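Side-chain contacts in sensor protein (Shewanella sp. W3-18-1, PDB 3MYF), which probably relays phosphoryl groups through its histidine-containing phosphotransfer (Hpt) domain, as part of a hybrid sensor histidine kinase: residues A22-M25 against L26-L29; L6-D9 against L10-Q14; K58-G61 against A62-C66. One frame throughout, in Å; residues are numbered along the deposited sequence.

Contact 1: A22-M25 against L26-L29; sequences ALEM and LKML
The carboxylate of E24 is the flat side-chain group of this contact, and its two oxygens are shared between K27 and M28, one turn further along the same helix. OE1 of E24 stands 3.6 Å from CD of K27, while OE2 of E24 lies 3.3 Å from CG of M28 in one of its two modelled conformers, so the placing of the M28 side chain is doubtful. In that conformer both carbons sit on the same side of the carboxylate plane, beyond its oxygens rather than above its centre, with CE of M28 nearer to it. E24 leaves the helix with CG anti to the backbone N (chi1 177°), and a bend at chi2 (53°) turns the carboxylate toward K27 and M28; E24 also packs on G61 of the second subunit. The extended K27 chain crosses E24 at about a right angle. Its NZ is 4.7 Å from OE1 of E24, too far for a salt bridge, though the opposite charges probably attract mildly.

Beneath the side chains runs regular alpha-helix of residues 19-46, the long second helix of the Hpt fold, in which an antiparallel four-helix bundle carries a short N-terminal helix. Four i to i+4 bonds cross here, among them M28 N to E24 O at 2.9 Å and L26 N to A22 O at 3.0 Å. The face with L23, L26 and L29 is apolar, as suits helix-to-helix packing: L23 and L26 meet helices 8-14 and 92-116, and L29 meets helix 49-63. M25 and M28, both selenomethionine, offer flexible chains to M28 and M25 of the second subunit.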
loop_
_atom_site.group_PDB
_atom_site.type_symbol
_atom_site.label_atom_id
_atom_site.label_comp_id
_atom_site.label_asym_id
_atom_site.label_seq_id
_atom_site.Cartn_x
_atom_site.Cartn_y
_atom_site.Cartn_z
ATOM N N ALA A 22 12.378 2.178 1.365
ATOM C CA ALA A 22 12.283 0.776 1.784
ATOM C C ALA A 22 11.349 0.591 2.975
ATOM O O ALA A 22 10.416 -0.205 2.908
ATOM C CB ALA A 22 13.651 0.221 2.089
ATOM N N LEU A 23 11.572 1.345 4.053
ATOM C CA LEU A 23 10.707 1.228 5.218
ATOM C C LEU A 23 9.284 1.683 4.893
ATOM O O LEU A 23 8.326 1.146 5.446
ATOM C CB LEU A 23 11.252 2.015 6.407
ATOM C CG LEU A 23 12.451 1.450 7.175
ATOM C CD1 LEU A 23 13.138 2.600 7.924
ATOM C CD2 LEU A 23 12.036 0.357 8.129
ATOM N N GLU A 24 9.149 2.664 3.998
ATOM C CA GLU A 24 7.815 3.131 3.609
ATOM C C GLU A 24 7.074 2.058 2.822
ATOM O O GLU A 24 5.883 1.840 3.046
ATOM C CB GLU A 24 7.868 4.459 2.841
ATOM C CG GLU A 24 6.511 4.974 2.339
ATOM C CD GLU A 24 5.420 5.091 3.419
ATOM O OE1 GLU A 24 5.719 5.414 4.589
ATOM O OE2 GLU A 24 4.243 4.879 3.087
HETATM N N MSE A 25 7.787 1.385 1.920
HETATM C CA MSE A 25 7.233 0.253 1.172
HETATM C C MSE A 25 6.779 -0.847 2.116
HETATM O O MSE A 25 5.727 -1.443 1.918
HETATM C CB MSE A 25 8.256 -0.326 0.190
HETATM C CG MSE A 25 8.924 0.701 -0.675
HETATM SE SE MSE A 25 8.792 0.249 -2.541
HETATM C CE MSE A 25 6.850 0.164 -2.612
ATOM N N LEU A 26 7.574 -1.099 3.154
ATOM C CA LEU A 26 7.232 -2.135 4.117
ATOM C C LEU A 26 6.001 -1.706 4.918
ATOM O O LEU A 26 5.135 -2.538 5.216
ATOM C CB LEU A 26 8.425 -2.461 5.023
ATOM C CG LEU A 26 9.551 -3.295 4.384
ATOM C CD1 LEU A 26 10.695 -3.504 5.362
ATOM C CD2 LEU A 26 9.055 -4.642 3.833
ATOM N N LYS A 27 5.911 -0.406 5.207
ATOM C CA LYS A 27 4.716 0.156 5.867
ATOM C C LYS A 27 3.461 -0.067 5.006
ATOM O O LYS A 27 2.428 -0.506 5.521
ATOM C CB LYS A 27 4.889 1.642 6.193
ATOM C CG LYS A 27 5.704 1.949 7.454
ATOM C CD LYS A 27 5.981 3.432 7.602
ATOM C CE LYS A 27 6.775 3.732 8.889
ATOM N NZ LYS A 27 7.181 5.160 9.008
HETATM N N MSE A 28 3.578 0.215 3.705
HETATM C CA MSE A 28 2.447 0.116 2.782
HETATM C C MSE A 28 2.013 -1.333 2.617
HETATM O O MSE A 28 0.822 -1.622 2.552
HETATM C CB MSE A 28 2.782 0.733 1.419
HETATM C CG MSE A 28 3.126 2.230 1.451
HETATM SE SE MSE A 28 3.168 3.022 -0.329
HETATM C CE MSE A 28 4.374 4.502 -0.054
ATOM N N LEU A 29 2.985 -2.242 2.550
ATOM C CA LEU A 29 2.671 -3.666 2.459
ATOM C C LEU A 29 1.910 -4.132 3.705
ATOM O O LEU A 29 0.849 -4.740 3.582
ATOM C CB LEU A 29 3.947 -4.489 2.260
ATOM C CG LEU A 29 3.819 -6.011 2.201
ATOM C CD1 LEU A 29 3.034 -6.365 0.935
ATOM C CD2 LEU A 29 5.162 -6.668 2.170
#

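Contact 2: L6-D9 against L10-Q14; sequences LNWD and LCLTQ
N7 caps the helix that starts at W8: its OD1 accepts from the backbone N of L10 at 3.0 Å. The N-H points fairly straight at the oxygen (164°) but arrives from above the amide plane, not in it. The torsion that makes this possible sets CG of N7 anti to its own nitrogen (chi1 -178°), bringing the amide over the first turn, where asparagine is short enough to substitute for a missing backbone acceptor. Behind the cap, C11 N bonds N7 O and L12 N bonds W8 O, the latter at 2.7 Å. D9 O is gripped twice by T13, whose N (2.9 Å) and OG1 (3.2 Å) approach from opposite faces of the carbonyl plane; a threonine can thus return its hydroxyl to the backbone on an exposed surface.

Outward from these bonds, L12 leans on the indole of W8. Its CG lies over one face of the six-membered ring, 4.2 Å from the centroid and offset toward the rim, in a CH-pi contact, and its CD1 reaches NE1 of W8 at 3.7 Å. W8 also packs on L23 and L116, and C11 on A22 and L26, so broad and compact side chains alike fill the inner side. This is an asparagine N-cap on a short N-terminal helix, laid over one end of the helical bundle as in other Hpt domains.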
loop_
_atom_site.group_PDB
_atom_site.type_symbol
_atom_site.label_atom_id
_atom_site.label_comp_id
_atom_site.label_asym_id
_atom_site.label_seq_id
_atom_site.Cartn_x
_atom_site.Cartn_y
_atom_site.Cartn_z
ATOM N N LEU A 6 11.547 -12.605 5.141
ATOM C CA LEU A 6 11.813 -11.187 4.944
ATOM C C LEU A 6 13.311 -10.931 5.059
ATOM O O LEU A 6 13.937 -11.344 6.026
ATOM C CB LEU A 6 11.043 -10.327 5.968
ATOM C CG LEU A 6 11.332 -8.824 6.050
ATOM C CD1 LEU A 6 11.050 -8.098 4.749
ATOM C CD2 LEU A 6 10.545 -8.188 7.193
ATOM N N ASN A 7 13.853 -10.262 4.046
ATOM C CA ASN A 7 15.272 -9.963 3.947
ATOM C C ASN A 7 15.465 -8.460 3.797
ATOM O O ASN A 7 15.390 -7.917 2.688
ATOM C CB ASN A 7 15.889 -10.742 2.772
ATOM C CG ASN A 7 17.393 -10.518 2.630
ATOM O OD1 ASN A 7 17.935 -9.509 3.084
ATOM N ND2 ASN A 7 18.066 -11.459 1.976
ATOM N N TRP A 8 15.710 -7.795 4.928
ATOM C CA TRP A 8 15.870 -6.337 4.984
ATOM C C TRP A 8 16.896 -5.808 3.978
ATOM O O TRP A 8 16.664 -4.799 3.311
ATOM C CB TRP A 8 16.218 -5.902 6.419
ATOM C CG TRP A 8 16.716 -4.490 6.567
ATOM C CD1 TRP A 8 17.969 -4.099 6.974
ATOM C CD2 TRP A 8 15.983 -3.279 6.325
ATOM N NE1 TRP A 8 18.056 -2.733 6.994
ATOM C CE2 TRP A 8 16.855 -2.202 6.601
ATOM C CE3 TRP A 8 14.677 -3.000 5.900
ATOM C CZ2 TRP A 8 16.462 -0.863 6.465
ATOM C CZ3 TRP A 8 14.287 -1.671 5.766
ATOM C CH2 TRP A 8 15.179 -0.618 6.051
ATOM N N ASP A 9 18.021 -6.512 3.862
ATOM C CA ASP A 9 19.098 -6.115 2.957
ATOM C C ASP A 9 18.684 -6.188 1.492
ATOM O O ASP A 9 19.065 -5.328 0.689
ATOM C CB ASP A 9 20.363 -6.938 3.229
ATOM C CG ASP A 9 21.159 -6.395 4.405
ATOM O OD1 ASP A 9 21.231 -5.158 4.557
ATOM O OD2 ASP A 9 21.714 -7.205 5.178
ATOM N N LEU A 10 17.901 -7.210 1.156
ATOM C CA LEU A 10 17.281 -7.303 -0.160
ATOM C C LEU A 10 16.272 -6.178 -0.372
ATOM O O LEU A 10 16.199 -5.606 -1.455
ATOM C CB LEU A 10 16.594 -8.654 -0.349
ATOM C CG LEU A 10 15.831 -8.910 -1.654
ATOM C CD1 LEU A 10 16.753 -8.883 -2.874
ATOM C CD2 LEU A 10 15.099 -10.242 -1.574
ATOM N N CYS A 11 15.484 -5.883 0.656
ATOM C CA CYS A 11 14.517 -4.781 0.588
ATOM C C CYS A 11 15.267 -3.473 0.356
ATOM O O CYS A 11 14.856 -2.665 -0.478
ATOM C CB CYS A 11 13.640 -4.731 1.844
ATOM S SG CYS A 11 12.406 -3.396 1.867
ATOM N N LEU A 12 16.386 -3.289 1.064
ATOM C CA LEU A 12 17.269 -2.140 0.823
ATOM C C LEU A 12 17.754 -2.094 -0.622
ATOM O O LEU A 12 17.648 -1.055 -1.265
ATOM C CB LEU A 12 18.464 -2.135 1.781
ATOM C CG LEU A 12 18.361 -1.300 3.057
ATOM C CD1 LEU A 12 19.597 -1.514 3.913
ATOM C CD2 LEU A 12 18.200 0.178 2.730
ATOM N N THR A 13 18.275 -3.215 -1.127
ATOM C CA THR A 13 18.689 -3.314 -2.534
ATOM C C THR A 13 17.546 -2.903 -3.458
ATOM O O THR A 13 17.684 -1.953 -4.237
ATOM C CB THR A 13 19.225 -4.734 -2.920
ATOM O OG1 THR A 13 20.448 -4.996 -2.220
ATOM C CG2 THR A 13 19.498 -4.823 -4.426
ATOM N N GLN A 14 16.411 -3.596 -3.334
ATOM C CA GLN A 14 15.220 -3.298 -4.129
ATOM C C GLN A 14 14.861 -1.813 -4.097
ATOM O O GLN A 14 14.376 -1.273 -5.091
ATOM C CB GLN A 14 14.037 -4.178 -3.686
ATOM C CG GLN A 14 14.207 -5.640 -4.132
ATOM C CD GLN A 14 13.331 -6.633 -3.379
ATOM O OE1 GLN A 14 12.629 -6.280 -2.427
ATOM N NE2 GLN A 14 13.372 -7.895 -3.809
#

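Contact 3: K58-G61 against A62-C66; sequences KLHG and ASCYC
S63 turns its hydroxyl back onto H60: with chi1 at 75°, OG sits between the backbone N and the carbonyl carbon, a crowded position paid for by a hydrogen bond to H60 O at 2.9 Å. The same carbonyl takes a weak bond from C64 N at 3.4 Å. An alanine here would lack the hydroxyl and would probably cost H60 O its short side-chain bond and the edge of the H60 ring a neighbour.

The H60 ring, carried with CG anti to its nitrogen (chi1 -168°), presents its edge to S63, CD2 lying 3.9 Å from OG in the ring plane; C64 SG approaches obliquely. A hydrogen bond between ND1 of H60 and E79 probably holds the ring's turn. K58-G61 fills the last four positions of the Hpt H-x-L-K-G pattern, after the histidine that is by family the probable phosphoacceptor, with H60 where lysine is usual; G61, one turn after that histidine, has no side chain to cover it, consistent with an accessible phosphorylation site.

A62 N and S63 N continue the helical pattern to K58 O and L59 O. The Y65 ring brings its edge, at CD2, in plane to 3.6 Å from G61 O. K58 extends to a salt bridge with D31 of the second subunit.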
loop_
_atom_site.group_PDB
_atom_site.type_symbol
_atom_site.label_atom_id
_atom_site.label_comp_id
_atom_site.label_asym_id
_atom_site.label_seq_id
_atom_site.Cartn_x
_atom_site.Cartn_y
_atom_site.Cartn_z
ATOM N N LYS A 58 -1.778 -7.960 -7.370
ATOM C CA LYS A 58 -1.355 -6.745 -6.677
ATOM C C LYS A 58 -0.318 -7.086 -5.624
ATOM O O LYS A 58 0.645 -6.349 -5.453
ATOM C CB LYS A 58 -2.541 -6.028 -6.029
ATOM C CG LYS A 58 -3.512 -5.445 -7.028
ATOM C CD LYS A 58 -4.826 -5.093 -6.376
ATOM C CE LYS A 58 -5.742 -4.505 -7.409
ATOM N NZ LYS A 58 -6.937 -3.881 -6.815
ATOM N N LEU A 59 -0.519 -8.208 -4.936
ATOM C CA LEU A 59 0.454 -8.709 -3.960
ATOM C C LEU A 59 1.782 -9.040 -4.619
ATOM O O LEU A 59 2.856 -8.748 -4.061
ATOM C CB LEU A 59 -0.081 -9.936 -3.227
ATOM C CG LEU A 59 0.769 -10.513 -2.099
ATOM C CD1 LEU A 59 1.175 -9.431 -1.086
ATOM C CD2 LEU A 59 0.051 -11.660 -1.416
ATOM N N HIS A 60 1.705 -9.663 -5.796
ATOM C CA HIS A 60 2.906 -10.005 -6.579
ATOM C C HIS A 60 3.725 -8.741 -6.851
ATOM O O HIS A 60 4.951 -8.732 -6.653
ATOM C CB HIS A 60 2.511 -10.679 -7.905
ATOM C CG HIS A 60 3.656 -11.322 -8.639
ATOM N ND1 HIS A 60 3.530 -11.833 -9.914
ATOM C CD2 HIS A 60 4.945 -11.531 -8.279
ATOM C CE1 HIS A 60 4.689 -12.336 -10.305
ATOM N NE2 HIS A 60 5.564 -12.170 -9.329
ATOM N N GLY A 61 3.042 -7.686 -7.287
ATOM C CA GLY A 61 3.674 -6.402 -7.588
ATOM C C GLY A 61 4.441 -5.903 -6.380
ATOM O O GLY A 61 5.642 -5.629 -6.473
ATOM N N ALA A 62 3.751 -5.826 -5.241
ATOM C CA ALA A 62 4.378 -5.442 -3.967
ATOM C C ALA A 62 5.577 -6.289 -3.576
ATOM O O ALA A 62 6.614 -5.747 -3.179
ATOM C CB ALA A 62 3.362 -5.434 -2.846
ATOM N N SER A 63 5.441 -7.614 -3.681
ATOM C CA SER A 63 6.463 -8.535 -3.192
ATOM C C SER A 63 7.814 -8.322 -3.868
ATOM O O SER A 63 8.853 -8.577 -3.268
ATOM C CB SER A 63 5.999 -9.999 -3.304
ATOM O OG SER A 63 6.036 -10.470 -4.636
ATOM N N CYS A 64 7.791 -7.804 -5.094
ATOM C CA CYS A 64 9.016 -7.585 -5.863
ATOM C C CYS A 64 9.882 -6.472 -5.260
ATOM O O CYS A 64 11.042 -6.333 -5.632
ATOM C CB CYS A 64 8.707 -7.273 -7.341
ATOM S SG CYS A 64 7.989 -8.647 -8.326
ATOM N N TYR A 65 9.316 -5.694 -4.333
ATOM C CA TYR A 65 10.006 -4.544 -3.755
ATOM C C TYR A 65 10.065 -4.543 -2.221
ATOM O O TYR A 65 10.581 -3.599 -1.626
ATOM C CB TYR A 65 9.407 -3.229 -4.301
ATOM C CG TYR A 65 9.593 -3.096 -5.800
ATOM C CD1 TYR A 65 10.731 -2.488 -6.325
ATOM C CD2 TYR A 65 8.656 -3.624 -6.693
ATOM C CE1 TYR A 65 10.928 -2.392 -7.696
ATOM C CE2 TYR A 65 8.840 -3.532 -8.065
ATOM C CZ TYR A 65 9.977 -2.911 -8.559
ATOM O OH TYR A 65 10.173 -2.819 -9.918
ATOM N N CYS A 66 9.585 -5.607 -1.585
ATOM C CA CYS A 66 9.607 -5.678 -0.116
ATOM C C CYS A 66 10.494 -6.760 0.480
ATOM O O CYS A 66 10.368 -7.064 1.660
ATOM C CB CYS A 66 8.189 -5.825 0.428
ATOM S SG CYS A 66 7.176 -4.441 -0.011
#

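How the contacts relate
From the N terminus the chain meets contact 2, then contact 1, then contact 3. Each is local to one continuous stretch, so none closes a long loop, and none nests in or crosses another. They do touch in space. Contact 2, on helix 8-14, rests on helix 19-46, which carries contact 1. Contact 1 meets contact 3 where L26 and L29 pack on C66, and L29 on A62, joining helix 19-46 to helix 49-63 and the turn after it. L6 and Q14 of contact 2 also reach residues 64-66, which thus link all three. Contacts 1 and 3 both face the second subunit.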